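REP-associated tyrosine transposase (Escherichia coli, PDB 4ER8) binds the hairpins of repeated extragenic palindromes (REPs) and cleaves and recombines the interspersed mosaic elements that contain them. Local coordinates at residues C62-P67 with S74-E79; H101-T106 with R110-Y115. One frame throughout, in Å; residues are numbered along the deposited sequence.

Contact 1 (C62-P67 with S74-E79). With nucleotides of chain B.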
loop_
_atom_site.group_PDB
_atom_site.type_symbol
_atom_site.label_atom_id
_atom_site.label_comp_id
_atom_site.label_asym_id
_atom_site.label_seq_id
_atom_site.Cartn_x
_atom_site.Cartn_y
_atom_site.Cartn_z
ATOM N N CYS A 62 -1.695 -0.216 1.037
ATOM C CA CYS A 62 -1.235 0.493 2.235
ATOM C C CYS A 62 -2.324 1.294 2.966
ATOM O O CYS A 62 -3.420 1.483 2.452
ATOM C CB CYS A 62 -0.057 1.369 1.868
ATOM S SG CYS A 62 -0.570 2.702 0.827
ATOM N N ILE A 63 -2.020 1.740 4.180
ATOM C CA ILE A 63 -2.916 2.621 4.961
ATOM C C ILE A 63 -2.253 3.934 5.403
ATOM O O ILE A 63 -1.166 3.901 5.999
ATOM C CB ILE A 63 -3.430 1.924 6.201
ATOM C CG1 ILE A 63 -4.187 0.647 5.820
ATOM C CG2 ILE A 63 -4.347 2.847 6.938
ATOM C CD1 ILE A 63 -4.419 -0.344 6.996
ATOM N N TRP A 64 -2.894 5.063 5.103
ATOM C CA TRP A 64 -2.364 6.394 5.493
ATOM C C TRP A 64 -3.318 7.151 6.379
ATOM O O TRP A 64 -4.534 6.953 6.335
ATOM C CB TRP A 64 -2.161 7.348 4.307
ATOM C CG TRP A 64 -1.274 6.909 3.226
ATOM C CD1 TRP A 64 -0.392 5.887 3.259
ATOM C CD2 TRP A 64 -1.134 7.534 1.943
ATOM N NE1 TRP A 64 0.254 5.791 2.043
ATOM C CE2 TRP A 64 -0.171 6.807 1.229
ATOM C CE3 TRP A 64 -1.740 8.631 1.330
ATOM C CZ2 TRP A 64 0.195 7.128 -0.097
ATOM C CZ3 TRP A 64 -1.379 8.956 0.001
ATOM C CH2 TRP A 64 -0.424 8.202 -0.689
ATOM N N THR A 65 -2.769 8.067 7.148
ATOM C CA THR A 65 -3.586 8.971 7.940
ATOM C C THR A 65 -2.998 10.327 7.664
ATOM O O THR A 65 -1.789 10.534 7.826
ATOM C CB THR A 65 -3.462 8.686 9.440
ATOM O OG1 THR A 65 -4.075 7.425 9.733
ATOM C CG2 THR A 65 -4.135 9.805 10.267
ATOM N N LEU A 66 -3.839 11.246 7.236
ATOM C CA LEU A 66 -3.343 12.538 6.824
ATOM C C LEU A 66 -3.479 13.552 7.971
ATOM O O LEU A 66 -4.382 13.418 8.812
ATOM C CB LEU A 66 -4.065 13.032 5.550
ATOM C CG LEU A 66 -4.034 12.236 4.239
ATOM C CD1 LEU A 66 -4.472 13.118 3.090
ATOM C CD2 LEU A 66 -2.701 11.654 3.905
ATOM N N PRO A 67 -2.599 14.577 7.982
ATOM C CA PRO A 67 -2.566 15.668 8.933
ATOM C C PRO A 67 -3.939 16.268 9.161
ATOM O O PRO A 67 -4.850 16.070 8.360
ATOM C CB PRO A 67 -1.696 16.690 8.218
ATOM C CG PRO A 67 -0.731 15.851 7.432
ATOM C CD PRO A 67 -1.568 14.743 6.931
ATOM N N SER A 74 -4.713 12.455 -3.103
ATOM C CA SER A 74 -4.581 12.432 -4.556
ATOM C C SER A 74 -3.203 12.902 -4.996
ATOM O O SER A 74 -2.414 12.140 -5.616
ATOM C CB SER A 74 -5.683 13.254 -5.224
ATOM O OG SER A 74 -6.928 12.575 -5.200
ATOM N N SER A 75 -2.890 14.137 -4.616
ATOM C CA SER A 75 -1.556 14.689 -4.891
ATOM C C SER A 75 -0.485 13.736 -4.450
ATOM O O SER A 75 0.430 13.408 -5.213
ATOM C CB SER A 75 -1.409 15.987 -4.147
ATOM O OG SER A 75 -2.427 16.859 -4.568
ATOM N N ARG A 76 -0.605 13.272 -3.208
ATOM C CA ARG A 76 0.426 12.450 -2.650
ATOM C C ARG A 76 0.684 11.241 -3.536
ATOM O O ARG A 76 1.829 10.928 -3.796
ATOM C CB ARG A 76 0.128 12.093 -1.192
ATOM C CG ARG A 76 0.104 13.332 -0.251
ATOM C CD ARG A 76 -0.332 12.940 1.158
ATOM N NE ARG A 76 -0.194 13.968 2.187
ATOM C CZ ARG A 76 -1.064 14.956 2.437
ATOM N NH1 ARG A 76 -2.148 15.124 1.691
ATOM N NH2 ARG A 76 -0.853 15.802 3.453
ATOM N N TRP A 77 -0.370 10.591 -4.047
ATOM C CA TRP A 77 -0.170 9.415 -4.865
ATOM C C TRP A 77 0.356 9.848 -6.194
ATOM O O TRP A 77 1.087 9.103 -6.862
ATOM C CB TRP A 77 -1.467 8.645 -5.083
ATOM C CG TRP A 77 -1.715 7.578 -4.078
ATOM C CD1 TRP A 77 -2.819 7.432 -3.328
ATOM C CD2 TRP A 77 -0.833 6.508 -3.711
ATOM N NE1 TRP A 77 -2.692 6.350 -2.495
ATOM C CE2 TRP A 77 -1.481 5.759 -2.716
ATOM C CE3 TRP A 77 0.449 6.123 -4.116
ATOM C CZ2 TRP A 77 -0.910 4.631 -2.123
ATOM C CZ3 TRP A 77 1.018 4.989 -3.539
ATOM C CH2 TRP A 77 0.336 4.261 -2.545
ATOM N N ARG A 78 -0.027 11.040 -6.618
ATOM C CA ARG A 78 0.390 11.440 -7.949
ATOM C C ARG A 78 1.887 11.652 -7.954
ATOM O O ARG A 78 2.589 11.181 -8.865
ATOM C CB ARG A 78 -0.333 12.663 -8.442
ATOM C CG ARG A 78 0.019 12.950 -9.861
ATOM C CD ARG A 78 0.131 14.407 -10.125
ATOM N NE ARG A 78 -1.138 15.146 -10.200
ATOM C CZ ARG A 78 -1.419 16.204 -9.446
ATOM N NH1 ARG A 78 -0.531 16.649 -8.524
ATOM N NH2 ARG A 78 -2.575 16.824 -9.617
ATOM N N GLU A 79 2.387 12.294 -6.907
ATOM C CA GLU A 79 3.805 12.491 -6.846
ATOM C C GLU A 79 4.522 11.154 -6.687
ATOM O O GLU A 79 5.491 10.881 -7.403
ATOM C CB GLU A 79 4.188 13.509 -5.768
ATOM C CG GLU A 79 3.706 14.986 -6.009
ATOM C CD GLU A 79 4.061 15.567 -7.409
ATOM O OE1 GLU A 79 5.065 15.112 -8.053
ATOM O OE2 GLU A 79 3.333 16.496 -7.850
ATOM P P DC B 30 -2.504 8.396 -10.875
ATOM O OP1 DC B 30 -2.494 7.462 -9.737
ATOM O OP2 DC B 30 -2.965 7.901 -12.201
ATOM O "O5'" DC B 30 -3.395 9.700 -10.542
ATOM C "C5'" DC B 30 -3.166 10.413 -9.364
ATOM C "C4'" DC B 30 -4.087 11.621 -9.233
ATOM O "O4'" DC B 30 -3.787 12.538 -10.289
ATOM C "C3'" DC B 30 -5.568 11.384 -9.374
ATOM O "O3'" DC B 30 -6.061 11.181 -8.091
ATOM C "C2'" DC B 30 -6.094 12.693 -9.926
ATOM C "C1'" DC B 30 -4.937 13.223 -10.742
ATOM N N1 DC B 30 -4.978 13.009 -12.240
ATOM C C2 DC B 30 -5.567 13.933 -13.075
ATOM O O2 DC B 30 -6.099 14.899 -12.549
ATOM N N3 DC B 30 -5.571 13.742 -14.434
ATOM C C4 DC B 30 -4.997 12.648 -14.954
ATOM N N4 DC B 30 -5.001 12.486 -16.266
ATOM C C5 DC B 30 -4.369 11.679 -14.127
ATOM C C6 DC B 30 -4.376 11.911 -12.796
ATOM P P DT B 29 3.320 8.312 -14.249
ATOM O OP1 DT B 29 4.007 7.748 -13.053
ATOM O OP2 DT B 29 3.014 7.475 -15.432
ATOM O "O5'" DT B 29 2.029 9.174 -13.814
ATOM C "C5'" DT B 29 2.096 9.790 -12.517
ATOM C "C4'" DT B 29 0.740 10.285 -12.048
ATOM O "O4'" DT B 29 0.440 11.436 -12.824
ATOM C "C3'" DT B 29 -0.437 9.334 -12.257
ATOM O "O3'" DT B 29 -1.059 9.057 -10.986
ATOM C "C2'" DT B 29 -1.327 10.030 -13.280
ATOM C "C1'" DT B 29 -0.927 11.482 -13.108
ATOM N N1 DT B 29 -1.054 12.272 -14.364
ATOM C C2 DT B 29 -1.535 13.553 -14.276
ATOM O O2 DT B 29 -1.851 14.050 -13.229
ATOM N N3 DT B 29 -1.635 14.237 -15.455
ATOM C C4 DT B 29 -1.297 13.719 -16.690
ATOM O O4 DT B 29 -1.405 14.343 -17.715
ATOM C C5 DT B 29 -0.811 12.386 -16.719
ATOM C C7 DT B 29 -0.464 11.807 -18.045
ATOM C C6 DT B 29 -0.698 11.712 -15.568
ATOM P P DC B 31 -7.522 10.585 -7.897
ATOM O OP1 DC B 31 -7.767 10.521 -6.460
ATOM O OP2 DC B 31 -7.614 9.414 -8.751
ATOM O "O5'" DC B 31 -8.491 11.709 -8.472
ATOM C "C5'" DC B 31 -8.718 12.987 -7.824
ATOM C "C4'" DC B 31 -9.865 13.725 -8.520
ATOM O "O4'" DC B 31 -9.402 13.986 -9.873
ATOM C "C3'" DC B 31 -11.185 12.932 -8.664
ATOM O "O3'" DC B 31 -12.094 13.696 -8.003
ATOM C "C2'" DC B 31 -11.524 12.951 -10.142
ATOM C "C1'" DC B 31 -10.485 13.879 -10.752
ATOM N N1 DC B 31 -9.880 13.276 -11.930
ATOM C C2 DC B 31 -10.070 13.860 -13.170
ATOM O O2 DC B 31 -10.762 14.891 -13.171
ATOM N N3 DC B 31 -9.493 13.266 -14.255
ATOM C C4 DC B 31 -8.753 12.142 -14.156
ATOM N N4 DC B 31 -8.165 11.549 -15.245
ATOM C C5 DC B 31 -8.581 11.538 -12.883
ATOM C C6 DC B 31 -9.143 12.124 -11.818
#
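Trp64, near the end of strand 59-65, and Leu66 and Pro67 just beyond it reach across to Arg76 and Trp77 of helix 73-87, and Cys62 completes the patch. The backbones stay well apart, with a closest axis approach of 12.0 Å, so long side chains bridge the gap. Ser74, at the start of the helical segment, faces away from the strand and gives a hydrogen bond from OG to OP1 of DC31 of chain B (2.6 Å).

Arg76 turns back to the protein. Its CB rests against Trp64 CZ3 (3.7 Å), and the chain then runs extended to NE, sliding past Leu66. Leu66 lies over one face of the guanidinium, CD1 being 3.4 Å from NH1, while Pro67 CD comes up to NH2. The charge is answered by a salt bridge to Asp70, with the backbone carbonyls of Arg46 and Pro47 as further acceptors, which together should fix the group's rotation.

Trp77 makes the main aromatic contact. Trp64 CH2 sits over the centre of its indole, and the six-membered ring of Trp64 forms an offset stack on the five-membered ring of Trp77 (centroids 4.2 Å apart, planes at 27°). Cys62 SG meets the same indole at its edge, 3.5 Å from CZ2, a sulfur-aromatic contact.

Arg78 returns to the DNA: its chain bends at chi2 and chi3, and NE donates to the base oxygen O2 of DT29 of chain B (3.3 Å, 136°).

Helix 73-87 packs on one face of the antiparallel sheet of this RNA-recognition-motif-like HUH fold, whose strand 59-65 also supplies the nickel ligands His59 and His61. Phe16 and Phe98 extend the aromatic cluster around Trp77, and Phe48 meets Trp64; on the other face, Ile63 packs against helix 106-122.

Contact 2 (H101-T106 with R110-Y115). With nucleotides of chain B.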
loop_
_atom_site.group_PDB
_atom_site.type_symbol
_atom_site.label_atom_id
_atom_site.label_comp_id
_atom_site.label_asym_id
_atom_site.label_seq_id
_atom_site.Cartn_x
_atom_site.Cartn_y
_atom_site.Cartn_z
ATOM N N HIS A 101 -10.204 3.344 -0.016
ATOM C CA HIS A 101 -11.293 3.067 0.884
ATOM C C HIS A 101 -11.066 3.697 2.245
ATOM O O HIS A 101 -10.013 3.489 2.901
ATOM C CB HIS A 101 -11.554 1.563 1.006
ATOM C CG HIS A 101 -12.394 1.196 2.196
ATOM N ND1 HIS A 101 -13.776 1.254 2.178
ATOM C CD2 HIS A 101 -12.044 0.795 3.445
ATOM C CE1 HIS A 101 -14.237 0.903 3.366
ATOM N NE2 HIS A 101 -13.209 0.604 4.148
ATOM N N ALA A 102 -12.067 4.464 2.657
ATOM C CA ALA A 102 -12.019 5.217 3.896
ATOM C C ALA A 102 -12.300 4.313 5.096
ATOM O O ALA A 102 -13.378 3.662 5.153
ATOM C CB ALA A 102 -13.034 6.284 3.835
ATOM N N ILE A 103 -11.372 4.315 6.069
ATOM C CA ILE A 103 -11.571 3.579 7.314
ATOM C C ILE A 103 -12.192 4.413 8.434
ATOM O O ILE A 103 -11.557 5.297 8.993
ATOM C CB ILE A 103 -10.287 2.997 7.814
ATOM C CG1 ILE A 103 -9.845 1.906 6.863
ATOM C CG2 ILE A 103 -10.484 2.419 9.213
ATOM C CD1 ILE A 103 -8.432 1.654 6.915
ATOM N N ARG A 104 -13.427 4.061 8.790
ATOM C CA ARG A 104 -14.237 4.840 9.725
ATOM C C ARG A 104 -14.207 4.347 11.190
ATOM O O ARG A 104 -14.675 5.078 12.066
ATOM C CB ARG A 104 -15.692 4.882 9.227
ATOM C CG ARG A 104 -15.939 5.655 7.905
ATOM C CD ARG A 104 -15.335 4.961 6.584
ATOM N NE ARG A 104 -16.113 3.865 5.938
ATOM C CZ ARG A 104 -16.102 2.567 6.307
ATOM N NH1 ARG A 104 -15.352 2.123 7.342
ATOM N NH2 ARG A 104 -16.855 1.700 5.629
ATOM N N ASN A 105 -13.675 3.140 11.460
ATOM C CA ASN A 105 -13.670 2.526 12.825
ATOM C C ASN A 105 -12.530 1.553 13.058
ATOM O O ASN A 105 -11.996 0.972 12.091
ATOM C CB ASN A 105 -14.981 1.766 13.106
ATOM C CG ASN A 105 -15.131 0.529 12.241
ATOM O OD1 ASN A 105 -15.815 0.543 11.212
ATOM N ND2 ASN A 105 -14.494 -0.546 12.646
ATOM N N THR A 106 -12.226 1.291 14.334
ATOM C CA THR A 106 -11.098 0.419 14.692
ATOM C C THR A 106 -11.096 -0.993 14.126
ATOM O O THR A 106 -10.054 -1.481 13.705
ATOM C CB THR A 106 -10.936 0.318 16.175
ATOM O OG1 THR A 106 -10.919 1.637 16.715
ATOM C CG2 THR A 106 -9.595 -0.358 16.515
ATOM N N ARG A 110 -8.029 -2.601 11.742
ATOM C CA ARG A 110 -7.336 -3.868 11.954
ATOM C C ARG A 110 -7.559 -4.896 10.837
ATOM O O ARG A 110 -6.590 -5.558 10.458
ATOM C CB ARG A 110 -7.703 -4.472 13.289
ATOM C CG ARG A 110 -7.083 -3.743 14.444
ATOM C CD ARG A 110 -7.994 -3.893 15.639
ATOM N NE ARG A 110 -7.534 -3.187 16.839
ATOM C CZ ARG A 110 -7.916 -3.523 18.071
ATOM N NH1 ARG A 110 -8.748 -4.544 18.242
ATOM N NH2 ARG A 110 -7.459 -2.856 19.114
ATOM N N HIS A 111 -8.776 -5.048 10.307
ATOM C CA HIS A 111 -8.957 -6.026 9.223
ATOM C C HIS A 111 -8.062 -5.620 8.075
ATOM O O HIS A 111 -7.457 -6.459 7.400
ATOM C CB HIS A 111 -10.416 -6.190 8.733
ATOM C CG HIS A 111 -11.311 -6.910 9.705
ATOM N ND1 HIS A 111 -12.691 -6.782 9.696
ATOM C CD2 HIS A 111 -11.024 -7.755 10.735
ATOM C CE1 HIS A 111 -13.212 -7.529 10.657
ATOM N NE2 HIS A 111 -12.221 -8.111 11.316
ATOM N N HIS A 112 -7.968 -4.317 7.852
ATOM C CA HIS A 112 -7.170 -3.870 6.743
ATOM C C HIS A 112 -5.686 -3.915 7.072
ATOM O O HIS A 112 -4.907 -4.175 6.167
ATOM C CB HIS A 112 -7.599 -2.506 6.227
ATOM C CG HIS A 112 -8.838 -2.545 5.405
ATOM N ND1 HIS A 112 -10.104 -2.519 5.958
ATOM C CD2 HIS A 112 -9.015 -2.542 4.064
ATOM C CE1 HIS A 112 -11.004 -2.554 4.987
ATOM N NE2 HIS A 112 -10.369 -2.565 3.834
ATOM N N VAL A 113 -5.268 -3.713 8.323
ATOM C CA VAL A 113 -3.819 -3.835 8.585
ATOM C C VAL A 113 -3.414 -5.319 8.404
ATOM O O VAL A 113 -2.396 -5.616 7.787
ATOM C CB VAL A 113 -3.354 -3.346 9.988
ATOM C CG1 VAL A 113 -1.911 -3.718 10.196
ATOM C CG2 VAL A 113 -3.538 -1.819 10.232
ATOM N N ASP A 114 -4.217 -6.231 8.946
ATOM C CA ASP A 114 -3.987 -7.648 8.869
ATOM C C ASP A 114 -3.904 -8.009 7.383
ATOM O O ASP A 114 -2.950 -8.693 6.921
ATOM C CB ASP A 114 -5.179 -8.414 9.459
ATOM C CG ASP A 114 -5.292 -8.326 10.996
ATOM O OD1 ASP A 114 -4.406 -7.821 11.740
ATOM O OD2 ASP A 114 -6.327 -8.824 11.465
ATOM N N TYR A 115 -4.911 -7.548 6.638
ATOM C CA TYR A 115 -4.998 -7.843 5.235
ATOM C C TYR A 115 -3.688 -7.451 4.577
ATOM O O TYR A 115 -3.192 -8.145 3.672
ATOM C CB TYR A 115 -6.097 -7.035 4.585
ATOM C CG TYR A 115 -6.291 -7.471 3.156
ATOM C CD1 TYR A 115 -7.279 -8.404 2.810
ATOM C CD2 TYR A 115 -5.481 -6.974 2.139
ATOM C CE1 TYR A 115 -7.477 -8.787 1.487
ATOM C CE2 TYR A 115 -5.680 -7.355 0.792
ATOM C CZ TYR A 115 -6.674 -8.263 0.486
ATOM O OH TYR A 115 -6.825 -8.679 -0.824
ATOM O "O5'" DG B 1 -21.783 2.282 0.386
ATOM C "C5'" DG B 1 -22.478 2.669 -0.835
ATOM C "C4'" DG B 1 -21.611 3.389 -1.850
ATOM O "O4'" DG B 1 -20.766 4.422 -1.192
ATOM C "C3'" DG B 1 -20.616 2.477 -2.563
ATOM O "O3'" DG B 1 -21.244 1.705 -3.551
ATOM C "C2'" DG B 1 -19.677 3.557 -3.113
ATOM C "C1'" DG B 1 -19.583 4.555 -1.949
ATOM N N9 DG B 1 -18.575 4.281 -0.965
ATOM C C8 DG B 1 -18.791 3.603 0.219
ATOM N N7 DG B 1 -17.673 3.490 0.940
ATOM C C5 DG B 1 -16.687 4.162 0.219
ATOM C C6 DG B 1 -15.328 4.391 0.537
ATOM O O6 DG B 1 -14.737 4.002 1.567
ATOM N N1 DG B 1 -14.636 5.123 -0.455
ATOM C C2 DG B 1 -15.262 5.557 -1.601
ATOM N N2 DG B 1 -14.484 6.215 -2.456
ATOM N N3 DG B 1 -16.560 5.350 -1.912
ATOM C C4 DG B 1 -17.218 4.644 -0.967
ATOM P P DT B 2 -20.487 0.532 -4.377
ATOM O OP1 DT B 2 -21.430 -0.009 -5.399
ATOM O OP2 DT B 2 -19.831 -0.413 -3.451
ATOM O "O5'" DT B 2 -19.372 1.312 -5.196
ATOM C "C5'" DT B 2 -19.624 1.939 -6.428
ATOM C "C4'" DT B 2 -18.257 2.452 -6.877
ATOM O "O4'" DT B 2 -17.573 2.914 -5.677
ATOM C "C3'" DT B 2 -17.344 1.403 -7.513
ATOM O "O3'" DT B 2 -16.547 2.054 -8.428
ATOM C "C2'" DT B 2 -16.441 1.042 -6.352
ATOM C "C1'" DT B 2 -16.287 2.363 -5.613
ATOM N N1 DT B 2 -15.780 2.208 -4.209
ATOM C C2 DT B 2 -14.574 2.788 -3.840
ATOM O O2 DT B 2 -13.886 3.466 -4.566
ATOM N N3 DT B 2 -14.165 2.580 -2.547
ATOM C C4 DT B 2 -14.791 1.828 -1.577
ATOM O O4 DT B 2 -14.306 1.680 -0.436
ATOM C C5 DT B 2 -16.040 1.223 -2.001
ATOM C C7 DT B 2 -16.838 0.389 -0.997
ATOM C C6 DT B 2 -16.463 1.444 -3.278
#
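His101 and His112 form the close-packed end of this contact, the planes inclined by only 19° but the rings offset by too much for a real stack. His101 CD2 lies 3.8 Å from His112 NE2. A chi1 of 164°, placing CG opposite the backbone N, carries the His101 ring between helix and DNA. There ND1 donates to O4 of DT2 of chain B (2.7 Å), and NE2 is hydrogen-bonded to Asp108, which would favour a fixed ring orientation. The neighbouring backbone also reads the DNA, Ala102 N donating to O6 of DG1 of chain B (2.9 Å). A leucine in place of His101 would probably leave O4 of DT2 and the Asp108 carboxylate each without this imidazole partner.

Ile103 CD1 approaches His112 CB more loosely, at 4.3 Å, while His112 ND1 is hydrogen-bonded to the backbone carbonyl of Asp108. The far end is exposed: Thr106 and Arg110, one helical turn apart, send their side chains out alongside each other. Thr106 CG2 covers one face of the guanidinium, 3.5 Å from NE, beside the helical backbone hydrogen bond from Arg110 N to Thr106 O (3.0 Å).

Edge strand 99-102, paired with strand 13-19, is joined here to the first turns of helix 106-122, which farther along supplies the nickel ligand Asn119 and whose His112 is set among Phe15, Ile63 and Phe157.

Contact 1 is buried and contact 2 lies largely at the surface, yet both join a helix to the same antiparallel sheet: helix 73-87 in the first, helix 106-122 in the second. Ile63 ties them together, its CD1 packing 3.7 Å from Val113 CG2 while its strand neighbours Cys62 and Trp64 turn to the other helix. Across contact 1 the chemistry is aromatic and apolar, with a buried arginine whose charge is met by a salt bridge to Asp70; contact 2 has two adjoining imidazoles, each hydrogen-bonded to Asp108, and a helical backbone bond. Each also touches chain B, contact 1 from its helix to a phosphate and a thymine, contact 2 from its edge strand to base oxygens.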